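Local atomic coordinates of ricin B-like lectin (Macrolepiota procera, PDB entry 4IZX), a protein that is a beta-trefoil lectin that binds galactose-containing glycans such as lactose. Residues W126-E129 / G130-T134. Residues are numbered along the deposited sequence; the frame is centred on the assembly and turned at random.
Sequences WTWE and GLHQT
The carboxamide of Gln-133 reaches back and grips the extended backbone at Trp-126 and Trp-128. Its NE2 donates to Trp-126 O at 3.1 Å along a nearly straight N-H path (171°); the acceptor lies in the amide plane, whereas the donor stands above the carbonyl plane rather than on a lone pair. Gln-133 OE1 accepts a hydrogen bond from Trp-128 N at 3.0 Å. Further bonds from Arg-98 and Asn-107 to OE1, and from NE2 to Asp-109, satisfy this buried amide and fix its rotation; the arginine would probably draw extra negative charge onto OE1. The Gln-133 side chain is extended beyond CG and meets that of Trp-128 at about a right angle, NE2 coming within 3.4 Å of CD1. This is the Q-x-W signature of ricin B-type lectins, Gln-133 opening the Gln-Thr-Trp triplet that leads into strand 135-138 of the beta-trefoil, and the loop it braces follows strand 120-126. Packing is also close over one face of the Trp-128 indole, whose CG lies between the backbone N and the carbonyl carbon (chi1 66°), laying the ring over Gly-130. Gly-130 CA sits 3.8 Å from the centroid of the six-membered ring, almost on its normal, a CH-pi contact, and Gly-130 N lies 3.4 Å from Trp-128 CE3. Beyond the glycine, the short 3-10 turn 131-133 brings the His-132 ring edge to CZ2, with CE1 3.6 Å away and the planes inclined at 69°. A water bridges Trp-128 NE1, from which it accepts at 2.9 Å, and His-132 NE2. The outer side is much looser: exposed Glu-129 touches Gly-130 N with CB and CG, and exposed Leu-131 approaches the preceding segment merely through CD2, 3.9 Å from Glu-129 O.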
ATOM      1  N   TRP A 126      -6.394   5.120 -11.600  1.00  8.28           N
ATOM      2  CA  TRP A 126      -6.849   6.481 -11.505  1.00  8.39           C
ATOM      3  C   TRP A 126      -7.732   6.688 -10.277  1.00  7.89           C
ATOM      4  O   TRP A 126      -8.583   5.861  -9.986  1.00  8.57           O
ATOM      5  CB  TRP A 126      -7.702   6.790 -12.771  1.00 11.68           C
ATOM      6  CG  TRP A 126      -8.018   8.203 -12.985  1.00 16.06           C
ATOM      7  CD1 TRP A 126      -9.143   8.881 -12.641  1.00 23.62           C
ATOM      8  CD2 TRP A 126      -7.226   9.077 -13.741  1.00 21.81           C
ATOM      9  NE1 TRP A 126      -9.068  10.181 -13.115  1.00 34.61           N
ATOM     10  CE2 TRP A 126      -7.859  10.329 -13.747  1.00 32.05           C
ATOM     11  CE3 TRP A 126      -6.003   8.930 -14.373  1.00 29.97           C
ATOM     12  CZ2 TRP A 126      -7.339  11.409 -14.446  1.00 43.83           C
ATOM     13  CZ3 TRP A 126      -5.459  10.011 -15.004  1.00 40.30           C
ATOM     14  CH2 TRP A 126      -6.115  11.239 -15.028  1.00 45.37           C
ATOM     15  N   THR A 127      -7.547   7.796  -9.599  1.00  7.88           N
ATOM     16  CA  THR A 127      -8.225   8.029  -8.362  1.00  7.63           C
ATOM     17  C   THR A 127      -9.724   8.334  -8.554  1.00  8.44           C
ATOM     18  O   THR A 127     -10.101   9.152  -9.397  1.00 10.08           O
ATOM     19  CB  THR A 127      -7.530   9.133  -7.561  1.00  8.03           C
ATOM     20  OG1 THR A 127      -7.980   9.129  -6.215  1.00  9.05           O
ATOM     21  CG2 THR A 127      -7.715  10.513  -8.124  1.00  9.41           C
ATOM     22  N   TRP A 128     -10.553   7.685  -7.741  1.00  8.02           N
ATOM     23  CA  TRP A 128     -11.986   7.970  -7.701  1.00  7.95           C
ATOM     24  C   TRP A 128     -12.509   7.470  -6.379  1.00  8.00           C
ATOM     25  O   TRP A 128     -11.761   6.925  -5.546  1.00  8.59           O
ATOM     26  CB  TRP A 128     -12.732   7.375  -8.893  1.00  8.56           C
ATOM     27  CG  TRP A 128     -12.767   5.871  -8.955  1.00  8.12           C
ATOM     28  CD1 TRP A 128     -11.742   5.050  -9.228  1.00  8.68           C
ATOM     29  CD2 TRP A 128     -13.906   5.047  -8.748  1.00  8.79           C
ATOM     30  NE1 TRP A 128     -12.164   3.749  -9.214  1.00  9.26           N
ATOM     31  CE2 TRP A 128     -13.492   3.724  -8.907  1.00  8.58           C
ATOM     32  CE3 TRP A 128     -15.260   5.301  -8.418  1.00  9.27           C
ATOM     33  CZ2 TRP A 128     -14.367   2.649  -8.756  1.00  9.68           C
ATOM     34  CZ3 TRP A 128     -16.108   4.220  -8.258  1.00  9.78           C
ATOM     35  CH2 TRP A 128     -15.665   2.918  -8.442  1.00 10.19           C
ATOM     36  N   GLU A 129     -13.805   7.632  -6.124  1.00  8.11           N
ATOM     37  CA  GLU A 129     -14.333   7.429  -4.801  1.00  8.57           C
ATOM     38  C   GLU A 129     -14.366   5.977  -4.325  1.00  9.66           C
ATOM     39  O   GLU A 129     -14.582   5.750  -3.155  1.00 11.58           O
ATOM     40  CB  GLU A 129     -15.724   8.070  -4.686  1.00 10.87           C
ATOM     41  CG  GLU A 129     -16.796   7.490  -5.500  1.00 13.78           C
ATOM     42  CD  GLU A 129     -17.923   8.494  -5.725  1.00 16.28           C
ATOM     43  OE1 GLU A 129     -19.056   8.132  -5.308  1.00 20.21           O
ATOM     44  OE2 GLU A 129     -17.710   9.608  -6.367  1.00 11.95           O
ATOM     45  N   GLY A 130     -14.156   5.016  -5.227  1.00 10.17           N
ATOM     46  CA  GLY A 130     -14.203   3.594  -4.887  1.00 10.80           C
ATOM     47  C   GLY A 130     -13.449   3.307  -3.591  1.00  9.44           C
ATOM     48  O   GLY A 130     -12.287   3.614  -3.455  1.00  8.81           O
ATOM     49  N   LEU A 131     -14.117   2.657  -2.662  1.00  9.70           N
ATOM     50  CA  LEU A 131     -13.597   2.490  -1.318  1.00  8.86           C
ATOM     51  C   LEU A 131     -12.417   1.544  -1.265  1.00  7.72           C
ATOM     52  O   LEU A 131     -11.640   1.581  -0.303  1.00  7.97           O
ATOM     53  CB  LEU A 131     -14.686   1.992  -0.395  1.00 10.35           C
ATOM     54  CG  LEU A 131     -15.822   2.965  -0.222  1.00 12.22           C
ATOM     55  CD1 LEU A 131     -16.845   2.308   0.645  1.00 16.13           C
ATOM     56  CD2 LEU A 131     -15.333   4.259   0.396  1.00 14.84           C
ATOM     57  N   HIS A 132     -12.275   0.698  -2.281  1.00  8.10           N
ATOM     58  CA  HIS A 132     -11.128  -0.179  -2.412  1.00  7.28           C
ATOM     59  C   HIS A 132      -9.838   0.547  -2.716  1.00  7.20           C
ATOM     60  O   HIS A 132      -8.795  -0.097  -2.748  1.00  7.07           O
ATOM     61  CB  HIS A 132     -11.440  -1.236  -3.463  1.00  7.79           C
ATOM     62  CG  HIS A 132     -11.769  -0.655  -4.788  1.00  7.86           C
ATOM     63  ND1 HIS A 132     -12.976  -0.073  -5.055  1.00 10.12           N
ATOM     64  CD2 HIS A 132     -11.028  -0.552  -5.909  1.00  8.75           C
ATOM     65  CE1 HIS A 132     -12.961   0.359  -6.299  1.00 11.24           C
ATOM     66  NE2 HIS A 132     -11.780   0.111  -6.832  1.00 10.48           N
ATOM     67  N   GLN A 133      -9.920   1.871  -2.907  1.00  6.86           N
ATOM     68  CA  GLN A 133      -8.742   2.730  -3.025  1.00  6.74           C
ATOM     69  C   GLN A 133      -8.366   3.449  -1.745  1.00  6.57           C
ATOM     70  O   GLN A 133      -7.502   4.328  -1.761  1.00  6.88           O
ATOM     71  CB  GLN A 133      -8.947   3.767  -4.130  1.00  7.42           C
ATOM     72  CG  GLN A 133      -9.296   3.173  -5.475  1.00  7.88           C
ATOM     73  CD  GLN A 133      -9.150   4.187  -6.577  1.00  7.06           C
ATOM     74  OE1 GLN A 133      -9.190   5.409  -6.364  1.00  7.83           O
ATOM     75  NE2 GLN A 133      -8.925   3.699  -7.784  1.00  8.30           N
ATOM     76  N   THR A 134      -9.021   3.115  -0.628  1.00  6.24           N
ATOM     77  CA  THR A 134      -8.775   3.794   0.629  1.00  6.41           C
ATOM     78  C   THR A 134      -8.332   2.778   1.684  1.00  6.77           C
ATOM     79  O   THR A 134      -8.747   1.601   1.655  1.00  6.82           O
ATOM     80  CB  THR A 134     -10.009   4.575   1.101  1.00  7.14           C
ATOM     81  OG1 THR A 134     -11.091   3.708   1.470  1.00  7.65           O
ATOM     82  CG2 THR A 134     -10.490   5.557   0.049  1.00  7.79           C
TER
HETATM   83  O   HOH W   1     -10.989   1.093  -9.378  1.00  9.86           O